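Protease (Helicobacter pylori, PDB 5EUF) probably acts as a zinc-dependent M16 peptidase that cleaves the cytoplasmic domain of human junctional adhesion molecule A and weakens the gastric epithelial barrier. Local coordinates at residues A52-F60 / S82-Y93; N191-D199 / V368-V377. All blocks are in the same frame, centred on the assembly; numbering follows the deposited sequence.

Both contacts are built on one six-stranded mixed sheet, and their centres lie about 15 Å apart. Interaction 1 comes first along the chain: it sets the zinc-site helix 51-58 against the hairpin of strands 81-86 and 91-98, where 81-86 is an outermost strand of the sheet. Interaction 2 follows and joins far more distant parts of the sequence, laying helix 365-376 on the interior strand 192-198, which strand 30-37 separates from 91-98. The two sites touch where Ile90 CD1 meets Val377 CG1 at 3.6 Å and where Arg92 reaches Ala373. A late helix of the chain thus adjoins the hairpin beside the catalytic helix, linking the active-site region to the C-terminal part of the molecule.

Interaction 1 of 2, residues A52-F60 / S82-Y93; sequences AHMLEHLNF and SNASTSFDITRY. With ZN (zinc ion), chain G.
Glu56 and Thr86 join the zinc-site helix to the edge hairpin of the sheet, in a helix-on-hairpin contact at the active site. His53 to His57 spell the inverted HxxEH motif of M16 peptidases, and helical segment 52-58 runs nearly antiparallel to strand segment 82-86 (167°). His53 NE2 binds zinc at 2.4 Å, with Glu133 from helix 120-139 as the other protein ligand seen; His57 is probably a ligand too, as in a near-identical protein, although here it is CE1 that lies nearer the metal. Glu56, the likely proton acceptor, leaves the helix with CG anti to its backbone N (chi1 172°) and continues extended, which brings its carboxylate to the strand. There Thr86 OG1 donates to Glu56 OE1 (3.2 Å), nearly in line with the C-O bond, while the same hydroxyl lies at the edge of the His53 ring. One threonine therefore touches both a metal ligand and the likely proton acceptor. Beyond Glu56, the Phe60 ring presents its edge to Ala84 CB, and its CZ meets Tyr93 CD1. Tyr93, whose OH bonds Tyr187, carries the Asn59 amide stacked on one ring face: ND2 sits 3.5 Å above the ring plane, toward its rim.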
ATOM      1  N   ALA B  52      -0.865   8.318  13.916  1.00 34.50           N
ATOM      2  CA  ALA B  52       0.189   8.475  14.912  1.00 29.97           C
ATOM      3  C   ALA B  52       0.644   9.930  14.982  1.00 30.76           C
ATOM      4  O   ALA B  52       0.924  10.455  16.061  1.00 27.15           O
ATOM      5  CB  ALA B  52       1.363   7.558  14.597  1.00 12.32           C
ATOM      6  N   HIS B  53       0.695  10.573  13.819  1.00 26.59           N
ATOM      7  CA  HIS B  53       1.076  11.975  13.705  1.00 13.64           C
ATOM      8  C   HIS B  53      -0.021  12.911  14.210  1.00 21.26           C
ATOM      9  O   HIS B  53       0.270  13.939  14.816  1.00 26.78           O
ATOM     10  CB  HIS B  53       1.422  12.307  12.254  1.00 26.35           C
ATOM     11  CG  HIS B  53       1.775  13.743  12.024  1.00 25.99           C
ATOM     12  ND1 HIS B  53       0.871  14.664  11.539  1.00 28.74           N
ATOM     13  CD2 HIS B  53       2.938  14.416  12.198  1.00 35.87           C
ATOM     14  CE1 HIS B  53       1.458  15.842  11.431  1.00 36.78           C
ATOM     15  NE2 HIS B  53       2.713  15.719  11.826  1.00 55.47           N
HETATM   16  N   MSE B  54      -1.278  12.558  13.952  1.00 19.46           N
HETATM   17  CA  MSE B  54      -2.410  13.353  14.428  1.00 21.58           C
HETATM   18  C   MSE B  54      -2.413  13.429  15.953  1.00 33.96           C
HETATM   19  O   MSE B  54      -2.672  14.487  16.530  1.00 30.51           O
HETATM   20  CB  MSE B  54      -3.734  12.771  13.920  1.00 15.99           C
HETATM   21  CG  MSE B  54      -4.994  13.404  14.520  1.00 16.99           C
HETATM   22 SE   MSE B  54      -5.379  15.230  13.922  0.54 35.30          SE
HETATM   23  CE  MSE B  54      -7.104  15.475  14.789  1.00 65.93           C
ATOM     24  N   LEU B  55      -2.105  12.305  16.597  1.00 29.69           N
ATOM     25  CA  LEU B  55      -2.042  12.230  18.054  1.00 30.29           C
ATOM     26  C   LEU B  55      -1.028  13.202  18.653  1.00 34.45           C
ATOM     27  O   LEU B  55      -1.179  13.639  19.792  1.00 46.77           O
ATOM     28  CB  LEU B  55      -1.708  10.809  18.500  1.00 25.63           C
ATOM     29  CG  LEU B  55      -2.860   9.810  18.455  1.00 29.26           C
ATOM     30  CD1 LEU B  55      -2.401   8.452  18.959  1.00 14.12           C
ATOM     31  CD2 LEU B  55      -4.026  10.326  19.278  1.00 23.33           C
ATOM     32  N   GLU B  56       0.009  13.527  17.888  1.00 31.91           N
ATOM     33  CA  GLU B  56       0.987  14.518  18.321  1.00 36.47           C
ATOM     34  C   GLU B  56       0.306  15.865  18.541  1.00 50.50           C
ATOM     35  O   GLU B  56       0.560  16.545  19.537  1.00 51.41           O
ATOM     36  CB  GLU B  56       2.119  14.653  17.296  1.00 31.38           C
ATOM     37  CG  GLU B  56       3.074  15.805  17.575  1.00 43.05           C
ATOM     38  CD  GLU B  56       4.083  16.016  16.463  1.00 51.22           C
ATOM     39  OE1 GLU B  56       4.311  15.073  15.676  1.00 58.41           O
ATOM     40  OE2 GLU B  56       4.644  17.129  16.372  1.00 51.04           O
ATOM     41  N   HIS B  57      -0.571  16.238  17.612  1.00 55.40           N
ATOM     42  CA  HIS B  57      -1.313  17.491  17.713  1.00 54.10           C
ATOM     43  C   HIS B  57      -2.322  17.449  18.857  1.00 48.73           C
ATOM     44  O   HIS B  57      -2.477  18.421  19.597  1.00 53.47           O
ATOM     45  CB  HIS B  57      -2.034  17.804  16.398  1.00 44.28           C
ATOM     46  CG  HIS B  57      -1.127  18.273  15.302  1.00 42.62           C
ATOM     47  ND1 HIS B  57       0.028  17.606  14.950  1.00 42.64           N
ATOM     48  CD2 HIS B  57      -1.212  19.339  14.470  1.00 42.64           C
ATOM     49  CE1 HIS B  57       0.617  18.243  13.954  1.00 45.08           C
ATOM     50  NE2 HIS B  57      -0.116  19.298  13.643  1.00 47.73           N
ATOM     51  N   LEU B  58      -3.001  16.315  19.000  1.00 37.98           N
ATOM     52  CA  LEU B  58      -4.066  16.176  19.988  1.00 39.60           C
ATOM     53  C   LEU B  58      -3.534  16.007  21.408  1.00 30.10           C
ATOM     54  O   LEU B  58      -4.264  16.208  22.380  1.00 27.53           O
ATOM     55  CB  LEU B  58      -4.970  14.993  19.630  1.00 35.66           C
ATOM     56  CG  LEU B  58      -5.768  15.136  18.333  1.00 31.79           C
ATOM     57  CD1 LEU B  58      -6.683  13.941  18.127  1.00 35.79           C
ATOM     58  CD2 LEU B  58      -6.566  16.430  18.340  1.00 35.80           C
ATOM     59  N   ASN B  59      -2.261  15.646  21.526  1.00 36.27           N
ATOM     60  CA  ASN B  59      -1.651  15.410  22.832  1.00 39.86           C
ATOM     61  C   ASN B  59      -1.555  16.687  23.671  1.00 35.12           C
ATOM     62  O   ASN B  59      -1.387  16.633  24.888  1.00 32.99           O
ATOM     63  CB  ASN B  59      -0.263  14.788  22.660  1.00 38.84           C
ATOM     64  CG  ASN B  59       0.165  13.974  23.868  1.00 64.68           C
ATOM     65  OD1 ASN B  59      -0.354  12.883  24.109  1.00 79.58           O
ATOM     66  ND2 ASN B  59       1.123  14.497  24.628  1.00 65.47           N
ATOM     67  N   PHE B  60      -1.676  17.835  23.013  1.00 37.72           N
ATOM     68  CA  PHE B  60      -1.604  19.117  23.702  1.00 36.98           C
ATOM     69  C   PHE B  60      -2.983  19.756  23.828  1.00 38.95           C
ATOM     70  O   PHE B  60      -3.108  20.969  24.004  1.00 38.07           O
ATOM     71  CB  PHE B  60      -0.640  20.054  22.974  1.00 21.89           C
ATOM     72  CG  PHE B  60       0.757  19.519  22.888  1.00 33.54           C
ATOM     73  CD1 PHE B  60       1.628  19.649  23.957  1.00 45.83           C
ATOM     74  CD2 PHE B  60       1.194  18.868  21.748  1.00 40.31           C
ATOM     75  CE1 PHE B  60       2.914  19.148  23.887  1.00 48.54           C
ATOM     76  CE2 PHE B  60       2.480  18.365  21.671  1.00 51.73           C
ATOM     77  CZ  PHE B  60       3.341  18.506  22.744  1.00 50.77           C
ATOM     78  N   SER B  82       8.887  23.189  24.994  1.00 38.02           N
ATOM     79  CA  SER B  82       8.320  21.869  24.728  1.00 33.83           C
ATOM     80  C   SER B  82       8.054  21.644  23.246  1.00 38.11           C
ATOM     81  O   SER B  82       7.210  22.314  22.649  1.00 50.91           O
ATOM     82  CB  SER B  82       7.022  21.670  25.513  1.00 30.49           C
ATOM     83  OG  SER B  82       5.936  22.330  24.886  1.00 31.60           O
ATOM     84  N   ASN B  83       8.778  20.697  22.659  1.00 38.50           N
ATOM     85  CA  ASN B  83       8.529  20.299  21.283  1.00 44.77           C
ATOM     86  C   ASN B  83       8.076  18.844  21.217  1.00 36.52           C
ATOM     87  O   ASN B  83       8.124  18.124  22.216  1.00 29.24           O
ATOM     88  CB  ASN B  83       9.777  20.509  20.421  1.00 61.81           C
ATOM     89  CG  ASN B  83       9.468  20.512  18.930  1.00 68.93           C
ATOM     90  OD1 ASN B  83       8.324  20.731  18.521  1.00 53.27           O
ATOM     91  ND2 ASN B  83      10.486  20.263  18.111  1.00 70.73           N
ATOM     92  N   ALA B  84       7.625  18.426  20.041  1.00 49.32           N
ATOM     93  CA  ALA B  84       7.203  17.051  19.814  1.00 16.17           C
ATOM     94  C   ALA B  84       7.495  16.651  18.377  1.00 38.89           C
ATOM     95  O   ALA B  84       7.551  17.501  17.489  1.00 48.97           O
ATOM     96  CB  ALA B  84       5.725  16.888  20.124  1.00 16.02           C
ATOM     97  N   SER B  85       7.679  15.356  18.150  1.00 27.10           N
ATOM     98  CA  SER B  85       7.927  14.854  16.805  1.00 25.08           C
ATOM     99  C   SER B  85       7.500  13.402  16.666  1.00 25.68           C
ATOM    100  O   SER B  85       7.707  12.591  17.570  1.00 26.40           O
ATOM    101  CB  SER B  85       9.405  14.987  16.442  1.00 21.54           C
ATOM    102  OG  SER B  85      10.161  13.940  17.021  1.00 35.06           O
ATOM    103  N   THR B  86       6.903  13.083  15.526  1.00 26.01           N
ATOM    104  CA  THR B  86       6.559  11.708  15.203  1.00 29.17           C
ATOM    105  C   THR B  86       7.325  11.270  13.962  1.00 26.57           C
ATOM    106  O   THR B  86       7.402  12.006  12.978  1.00 22.19           O
ATOM    107  CB  THR B  86       5.048  11.539  14.968  1.00 31.79           C
ATOM    108  OG1 THR B  86       4.628  12.419  13.919  1.00 61.05           O
ATOM    109  CG2 THR B  86       4.274  11.873  16.228  1.00 24.82           C
ATOM    110  N   SER B  87       7.906  10.079  14.014  1.00 13.42           N
ATOM    111  CA  SER B  87       8.592   9.536  12.853  1.00 24.46           C
ATOM    112  C   SER B  87       7.981   8.198  12.471  1.00 30.56           C
ATOM    113  O   SER B  87       6.856   7.884  12.861  1.00 41.71           O
ATOM    114  CB  SER B  87      10.090   9.387  13.123  1.00 26.62           C
ATOM    115  OG  SER B  87      10.328   8.535  14.229  1.00 29.12           O
ATOM    116  N   PHE B  88       8.728   7.412  11.708  1.00 23.85           N
ATOM    117  CA  PHE B  88       8.260   6.107  11.274  1.00 22.75           C
ATOM    118  C   PHE B  88       8.062   5.147  12.442  1.00 31.20           C
ATOM    119  O   PHE B  88       7.132   4.340  12.441  1.00 29.56           O
ATOM    120  CB  PHE B  88       9.243   5.499  10.276  1.00 19.61           C
ATOM    121  CG  PHE B  88       9.282   6.204   8.954  1.00 23.87           C
ATOM    122  CD1 PHE B  88      10.089   7.312   8.768  1.00 13.42           C
ATOM    123  CD2 PHE B  88       8.515   5.751   7.892  1.00 20.32           C
ATOM    124  CE1 PHE B  88      10.128   7.960   7.548  1.00 18.10           C
ATOM    125  CE2 PHE B  88       8.550   6.394   6.670  1.00 17.62           C
ATOM    126  CZ  PHE B  88       9.357   7.499   6.498  1.00 13.81           C
ATOM    127  N   ASP B  89       8.935   5.246  13.441  1.00 32.37           N
ATOM    128  CA  ASP B  89       9.019   4.221  14.477  1.00 31.94           C
ATOM    129  C   ASP B  89       8.701   4.719  15.881  1.00 26.16           C
ATOM    130  O   ASP B  89       8.239   3.951  16.726  1.00 34.27           O
ATOM    131  CB  ASP B  89      10.418   3.603  14.473  1.00 20.18           C
ATOM    132  CG  ASP B  89      10.826   3.101  13.105  1.00 13.38           C
ATOM    133  OD1 ASP B  89       9.958   2.571  12.383  1.00 15.45           O
ATOM    134  OD2 ASP B  89      12.015   3.238  12.750  1.00 32.54           O
ATOM    135  N   ILE B  90       8.948   5.998  16.131  1.00 27.27           N
ATOM    136  CA  ILE B  90       8.878   6.526  17.488  1.00 22.20           C
ATOM    137  C   ILE B  90       8.150   7.868  17.560  1.00 17.77           C
ATOM    138  O   ILE B  90       8.360   8.747  16.724  1.00 26.23           O
ATOM    139  CB  ILE B  90      10.303   6.670  18.083  1.00 43.08           C
ATOM    140  CG1 ILE B  90      10.280   7.441  19.403  1.00 45.92           C
ATOM    141  CG2 ILE B  90      11.236   7.353  17.093  1.00 40.46           C
ATOM    142  CD1 ILE B  90      11.662   7.804  19.914  1.00 44.26           C
ATOM    143  N   THR B  91       7.269   8.001  18.547  1.00 25.99           N
ATOM    144  CA  THR B  91       6.661   9.287  18.883  1.00 25.61           C
ATOM    145  C   THR B  91       7.355   9.855  20.120  1.00 21.36           C
ATOM    146  O   THR B  91       7.500   9.160  21.126  1.00 19.57           O
ATOM    147  CB  THR B  91       5.150   9.162  19.150  1.00 19.54           C
ATOM    148  OG1 THR B  91       4.487   8.703  17.966  1.00 16.29           O
ATOM    149  CG2 THR B  91       4.571  10.506  19.553  1.00 23.81           C
ATOM    150  N   ARG B  92       7.777  11.114  20.049  1.00 20.07           N
ATOM    151  CA  ARG B  92       8.644  11.673  21.084  1.00 20.76           C
ATOM    152  C   ARG B  92       8.236  13.069  21.557  1.00 23.28           C
ATOM    153  O   ARG B  92       8.086  13.992  20.756  1.00 33.44           O
ATOM    154  CB  ARG B  92      10.083  11.701  20.570  1.00 20.85           C
ATOM    155  CG  ARG B  92      11.088  12.362  21.491  1.00 21.55           C
ATOM    156  CD  ARG B  92      12.494  12.132  20.964  1.00 26.80           C
ATOM    157  NE  ARG B  92      13.516  12.779  21.779  1.00 42.49           N
ATOM    158  CZ  ARG B  92      14.056  13.961  21.500  1.00 33.31           C
ATOM    159  NH1 ARG B  92      14.983  14.470  22.300  1.00 31.84           N
ATOM    160  NH2 ARG B  92      13.671  14.630  20.421  1.00 31.74           N
ATOM    161  N   TYR B  93       8.069  13.211  22.870  1.00 21.57           N
ATOM    162  CA  TYR B  93       7.764  14.498  23.490  1.00 21.56           C
ATOM    163  C   TYR B  93       8.858  14.861  24.492  1.00 30.45           C
ATOM    164  O   TYR B  93       9.379  13.985  25.182  1.00 31.31           O
ATOM    165  CB  TYR B  93       6.409  14.460  24.203  1.00 23.84           C
ATOM    166  CG  TYR B  93       5.244  13.984  23.363  1.00 26.82           C
ATOM    167  CD1 TYR B  93       4.453  14.886  22.662  1.00 27.52           C
ATOM    168  CD2 TYR B  93       4.920  12.634  23.291  1.00 28.47           C
ATOM    169  CE1 TYR B  93       3.382  14.457  21.898  1.00 34.04           C
ATOM    170  CE2 TYR B  93       3.849  12.195  22.531  1.00 29.26           C
ATOM    171  CZ  TYR B  93       3.084  13.109  21.836  1.00 33.29           C
ATOM    172  OH  TYR B  93       2.018  12.677  21.079  1.00 29.55           O
TER
HETATM  173 ZN    ZN G 502       3.263  18.029  12.212  0.87 91.95          ZN

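Interaction 2 of 2, residues N191-D199 / V368-V377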
ATOM      1  N   ASN B 191       3.938   0.775  26.974  1.00 24.77           N
ATOM      2  CA  ASN B 191       4.477   1.096  25.663  1.00 18.21           C
ATOM      3  C   ASN B 191       5.215   2.432  25.675  1.00 39.18           C
ATOM      4  O   ASN B 191       5.571   2.967  24.625  1.00 44.00           O
ATOM      5  CB  ASN B 191       3.351   1.120  24.620  1.00 31.11           C
ATOM      6  CG  ASN B 191       3.866   1.038  23.192  1.00 34.79           C
ATOM      7  OD1 ASN B 191       4.853   0.356  22.914  1.00 35.92           O
ATOM      8  ND2 ASN B 191       3.202   1.742  22.283  1.00 16.75           N
ATOM      9  N   ALA B 192       5.450   2.968  26.869  1.00 37.09           N
ATOM     10  CA  ALA B 192       6.049   4.296  26.996  1.00 35.10           C
ATOM     11  C   ALA B 192       7.341   4.291  27.810  1.00 17.93           C
ATOM     12  O   ALA B 192       7.556   3.425  28.657  1.00 35.83           O
ATOM     13  CB  ALA B 192       5.050   5.261  27.613  1.00 28.07           C
ATOM     14  N   ILE B 193       8.195   5.274  27.536  1.00 21.62           N
ATOM     15  CA  ILE B 193       9.460   5.441  28.247  1.00 23.17           C
ATOM     16  C   ILE B 193       9.638   6.883  28.706  1.00 18.49           C
ATOM     17  O   ILE B 193       9.542   7.809  27.903  1.00 21.24           O
ATOM     18  CB  ILE B 193      10.670   5.063  27.368  1.00 28.33           C
ATOM     19  CG1 ILE B 193      10.597   3.597  26.939  1.00 25.82           C
ATOM     20  CG2 ILE B 193      11.974   5.342  28.107  1.00 20.21           C
ATOM     21  CD1 ILE B 193      11.694   3.193  25.972  1.00 22.01           C
ATOM     22  N   VAL B 194       9.896   7.069  29.997  1.00 29.24           N
ATOM     23  CA  VAL B 194      10.174   8.396  30.533  1.00 24.85           C
ATOM     24  C   VAL B 194      11.678   8.568  30.720  1.00 32.31           C
ATOM     25  O   VAL B 194      12.297   7.890  31.543  1.00 33.67           O
ATOM     26  CB  VAL B 194       9.450   8.641  31.871  1.00 30.66           C
ATOM     27  CG1 VAL B 194       9.830   9.997  32.444  1.00 20.43           C
ATOM     28  CG2 VAL B 194       7.942   8.540  31.684  1.00 30.40           C
ATOM     29  N   LEU B 195      12.255   9.479  29.944  1.00 25.95           N
ATOM     30  CA  LEU B 195      13.695   9.698  29.935  1.00 18.79           C
ATOM     31  C   LEU B 195      14.039  11.085  30.461  1.00 29.16           C
ATOM     32  O   LEU B 195      13.493  12.083  29.993  1.00 35.31           O
ATOM     33  CB  LEU B 195      14.244   9.517  28.518  1.00 24.61           C
ATOM     34  CG  LEU B 195      15.695   9.907  28.231  1.00 35.16           C
ATOM     35  CD1 LEU B 195      16.661   8.962  28.921  1.00 28.90           C
ATOM     36  CD2 LEU B 195      15.950   9.937  26.731  1.00 35.02           C
ATOM     37  N   VAL B 196      14.937  11.145  31.439  1.00 34.20           N
ATOM     38  CA  VAL B 196      15.369  12.422  32.002  1.00 34.87           C
ATOM     39  C   VAL B 196      16.887  12.572  31.925  1.00 29.79           C
ATOM     40  O   VAL B 196      17.634  11.772  32.490  1.00 21.68           O
ATOM     41  CB  VAL B 196      14.915  12.580  33.468  1.00 39.28           C
ATOM     42  CG1 VAL B 196      15.450  13.881  34.048  1.00 25.78           C
ATOM     43  CG2 VAL B 196      13.393  12.527  33.568  1.00 26.93           C
ATOM     44  N   VAL B 197      17.333  13.605  31.216  1.00 29.07           N
ATOM     45  CA  VAL B 197      18.756  13.842  31.000  1.00 33.30           C
ATOM     46  C   VAL B 197      19.142  15.251  31.447  1.00 38.92           C
ATOM     47  O   VAL B 197      18.421  16.214  31.175  1.00 42.49           O
ATOM     48  CB  VAL B 197      19.139  13.655  29.509  1.00 24.08           C
ATOM     49  CG1 VAL B 197      20.627  13.882  29.298  1.00 21.09           C
ATOM     50  CG2 VAL B 197      18.735  12.272  29.019  1.00 26.19           C
ATOM     51  N   GLY B 198      20.270  15.371  32.140  1.00 31.29           N
ATOM     52  CA  GLY B 198      20.759  16.670  32.563  1.00 24.34           C
ATOM     53  C   GLY B 198      21.358  16.665  33.955  1.00 36.05           C
ATOM     54  O   GLY B 198      21.907  15.660  34.405  1.00 36.74           O
ATOM     55  N   ASP B 199      21.254  17.801  34.638  1.00 31.04           N
ATOM     56  CA  ASP B 199      21.779  17.936  35.991  1.00 41.20           C
ATOM     57  C   ASP B 199      20.684  17.653  37.016  1.00 41.74           C
ATOM     58  O   ASP B 199      20.007  18.569  37.489  1.00 47.98           O
ATOM     59  CB  ASP B 199      22.361  19.339  36.202  1.00 46.28           C
ATOM     60  CG  ASP B 199      23.023  19.500  37.559  1.00 55.47           C
ATOM     61  OD1 ASP B 199      23.693  18.550  38.018  1.00 62.32           O
ATOM     62  OD2 ASP B 199      22.874  20.582  38.167  1.00 56.12           O
ATOM     63  N   VAL B 368      22.240  14.483  24.115  1.00 46.08           N
ATOM     64  CA  VAL B 368      22.351  13.184  24.769  1.00 43.24           C
ATOM     65  C   VAL B 368      21.004  12.466  24.793  1.00 40.09           C
ATOM     66  O   VAL B 368      20.927  11.258  24.551  1.00 30.14           O
ATOM     67  CB  VAL B 368      22.883  13.324  26.208  1.00 37.71           C
ATOM     68  CG1 VAL B 368      22.921  11.972  26.901  1.00 38.05           C
ATOM     69  CG2 VAL B 368      24.265  13.950  26.196  1.00 38.04           C
ATOM     70  N   ALA B 369      19.945  13.219  25.074  1.00 36.50           N
ATOM     71  CA  ALA B 369      18.597  12.666  25.090  1.00 33.43           C
ATOM     72  C   ALA B 369      18.235  12.091  23.724  1.00 36.14           C
ATOM     73  O   ALA B 369      17.750  10.965  23.628  1.00 45.24           O
ATOM     74  CB  ALA B 369      17.592  13.728  25.505  1.00 30.40           C
ATOM     75  N   GLY B 370      18.486  12.869  22.676  1.00 36.84           N
ATOM     76  CA  GLY B 370      18.211  12.445  21.315  1.00 35.80           C
ATOM     77  C   GLY B 370      18.918  11.157  20.935  1.00 39.25           C
ATOM     78  O   GLY B 370      18.380  10.342  20.186  1.00 50.47           O
ATOM     79  N   LEU B 371      20.128  10.970  21.453  1.00 32.36           N
ATOM     80  CA  LEU B 371      20.874   9.743  21.205  1.00 48.42           C
ATOM     81  C   LEU B 371      20.210   8.558  21.897  1.00 60.01           C
ATOM     82  O   LEU B 371      19.905   7.547  21.262  1.00 70.36           O
ATOM     83  CB  LEU B 371      22.322   9.882  21.677  1.00 56.55           C
ATOM     84  CG  LEU B 371      23.194  10.890  20.927  1.00 63.89           C
ATOM     85  CD1 LEU B 371      24.602  10.910  21.500  1.00 56.44           C
ATOM     86  CD2 LEU B 371      23.223  10.576  19.440  1.00 74.88           C
ATOM     87  N   PHE B 372      19.988   8.693  23.202  1.00 53.70           N
ATOM     88  CA  PHE B 372      19.378   7.631  23.996  1.00 49.62           C
ATOM     89  C   PHE B 372      17.974   7.280  23.519  1.00 46.10           C
ATOM     90  O   PHE B 372      17.593   6.111  23.510  1.00 52.82           O
ATOM     91  CB  PHE B 372      19.329   8.030  25.471  1.00 54.78           C
ATOM     92  CG  PHE B 372      20.595   7.738  26.221  1.00 51.33           C
ATOM     93  CD1 PHE B 372      21.632   8.654  26.243  1.00 55.14           C
ATOM     94  CD2 PHE B 372      20.744   6.550  26.915  1.00 39.36           C
ATOM     95  CE1 PHE B 372      22.796   8.389  26.937  1.00 44.02           C
ATOM     96  CE2 PHE B 372      21.903   6.280  27.611  1.00 39.24           C
ATOM     97  CZ  PHE B 372      22.931   7.201  27.622  1.00 40.70           C
ATOM     98  N   ALA B 373      17.212   8.296  23.125  1.00 39.82           N
ATOM     99  CA  ALA B 373      15.825   8.104  22.720  1.00 31.87           C
ATOM    100  C   ALA B 373      15.698   7.105  21.574  1.00 43.56           C
ATOM    101  O   ALA B 373      14.805   6.258  21.572  1.00 54.96           O
ATOM    102  CB  ALA B 373      15.202   9.432  22.328  1.00 25.09           C
ATOM    103  N   ASP B 374      16.602   7.201  20.608  1.00 34.98           N
ATOM    104  CA  ASP B 374      16.539   6.344  19.435  1.00 40.13           C
ATOM    105  C   ASP B 374      16.905   4.902  19.773  1.00 45.53           C
ATOM    106  O   ASP B 374      16.343   3.965  19.205  1.00 52.92           O
ATOM    107  CB  ASP B 374      17.455   6.885  18.335  1.00 49.55           C
ATOM    108  CG  ASP B 374      16.924   8.166  17.715  1.00 57.46           C
ATOM    109  OD1 ASP B 374      15.697   8.253  17.492  1.00 58.72           O
ATOM    110  OD2 ASP B 374      17.729   9.087  17.456  1.00 50.76           O
ATOM    111  N   TYR B 375      17.829   4.725  20.712  1.00 38.65           N
ATOM    112  CA  TYR B 375      18.334   3.394  21.040  1.00 29.73           C
ATOM    113  C   TYR B 375      17.556   2.720  22.168  1.00 38.43           C
ATOM    114  O   TYR B 375      17.565   1.496  22.287  1.00 42.09           O
ATOM    115  CB  TYR B 375      19.822   3.473  21.399  1.00 23.39           C
ATOM    116  CG  TYR B 375      20.710   3.677  20.192  1.00 32.53           C
ATOM    117  CD1 TYR B 375      20.849   4.931  19.611  1.00 38.46           C
ATOM    118  CD2 TYR B 375      21.399   2.614  19.626  1.00 22.11           C
ATOM    119  CE1 TYR B 375      21.652   5.119  18.503  1.00 33.33           C
ATOM    120  CE2 TYR B 375      22.206   2.793  18.521  1.00 21.36           C
ATOM    121  CZ  TYR B 375      22.328   4.047  17.963  1.00 31.23           C
ATOM    122  OH  TYR B 375      23.128   4.231  16.859  1.00 21.37           O
ATOM    123  N   LEU B 376      16.884   3.520  22.992  1.00 40.40           N
ATOM    124  CA  LEU B 376      16.062   2.981  24.072  1.00 36.69           C
ATOM    125  C   LEU B 376      14.815   2.295  23.531  1.00 51.67           C
ATOM    126  O   LEU B 376      14.472   1.192  23.955  1.00 68.47           O
ATOM    127  CB  LEU B 376      15.661   4.087  25.047  1.00 36.25           C
ATOM    128  CG  LEU B 376      16.697   4.468  26.099  1.00 33.47           C
ATOM    129  CD1 LEU B 376      16.307   5.775  26.765  1.00 48.21           C
ATOM    130  CD2 LEU B 376      16.821   3.357  27.122  1.00 29.56           C
ATOM    131  N   VAL B 377      14.143   2.954  22.590  1.00 50.06           N
ATOM    132  CA  VAL B 377      12.915   2.424  22.005  1.00 41.83           C
ATOM    133  C   VAL B 377      13.176   1.129  21.243  1.00 36.81           C
ATOM    134  O   VAL B 377      12.250   0.369  20.961  1.00 37.55           O
ATOM    135  CB  VAL B 377      12.251   3.442  21.055  1.00 34.42           C
ATOM    136  CG1 VAL B 377      11.901   4.713  21.806  1.00 24.12           C
ATOM    137  CG2 VAL B 377      13.164   3.750  19.880  1.00 48.74           C
TER
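Leu195 is the centre of this contact, reaching from the middle of strand 192-198 onto helix 365-376 with its two methyl branches divided between neighbours. CG stands anti to the backbone N (chi1 171°), and the fork beyond it straddles the helix surface. Its CD2 comes down beside the backbone and beta carbons of one helical turn, 3.7 Å from Ala369 O and 4.1 Å from Phe372 CB, with Ala373 close by; the Leu195 and Phe372 side chains cross at about a right angle, and the phenyl ring is carried away from the strand, so that Phe372 offers its CB rather than its ring. The other branch, CD1, meets Leu376 CD1 at 3.9 Å, one helical turn further on.

Val197 divides its methyls in the same manner at the start of the helical segment. CG1, anti to the backbone N, lies against Val368 CG1 at 3.8 Å, and CG2 rests on Ala369 CB at 4.0 Å. At the other end of the strand Ile193 touches with CD1, which lies over the Leu376 carbonyl, 4.0 Å from its O, and beside Val377.

No hydrogen bond links the two segments, and the contact is buried and apolar. Segments 192-198 and 368-376 run roughly antiparallel, at 153°, which matches Val197 with Ala369 and Ile193 with Val377. Ile193, Leu195 and Val197 face the helix, whereas Val194 and Val196 turn to helix 102-113, so the strand is packed on both sides. Tyr375 stacks edge-to-face on Phe261, while Leu376 also reaches Val20 of the adjoining strand 18-23. This is plain helix-on-sheet packing of the alpha+beta M16 fold, here placing a late helix of the chain against the mixed sheet of the M16 zinc-binding domain.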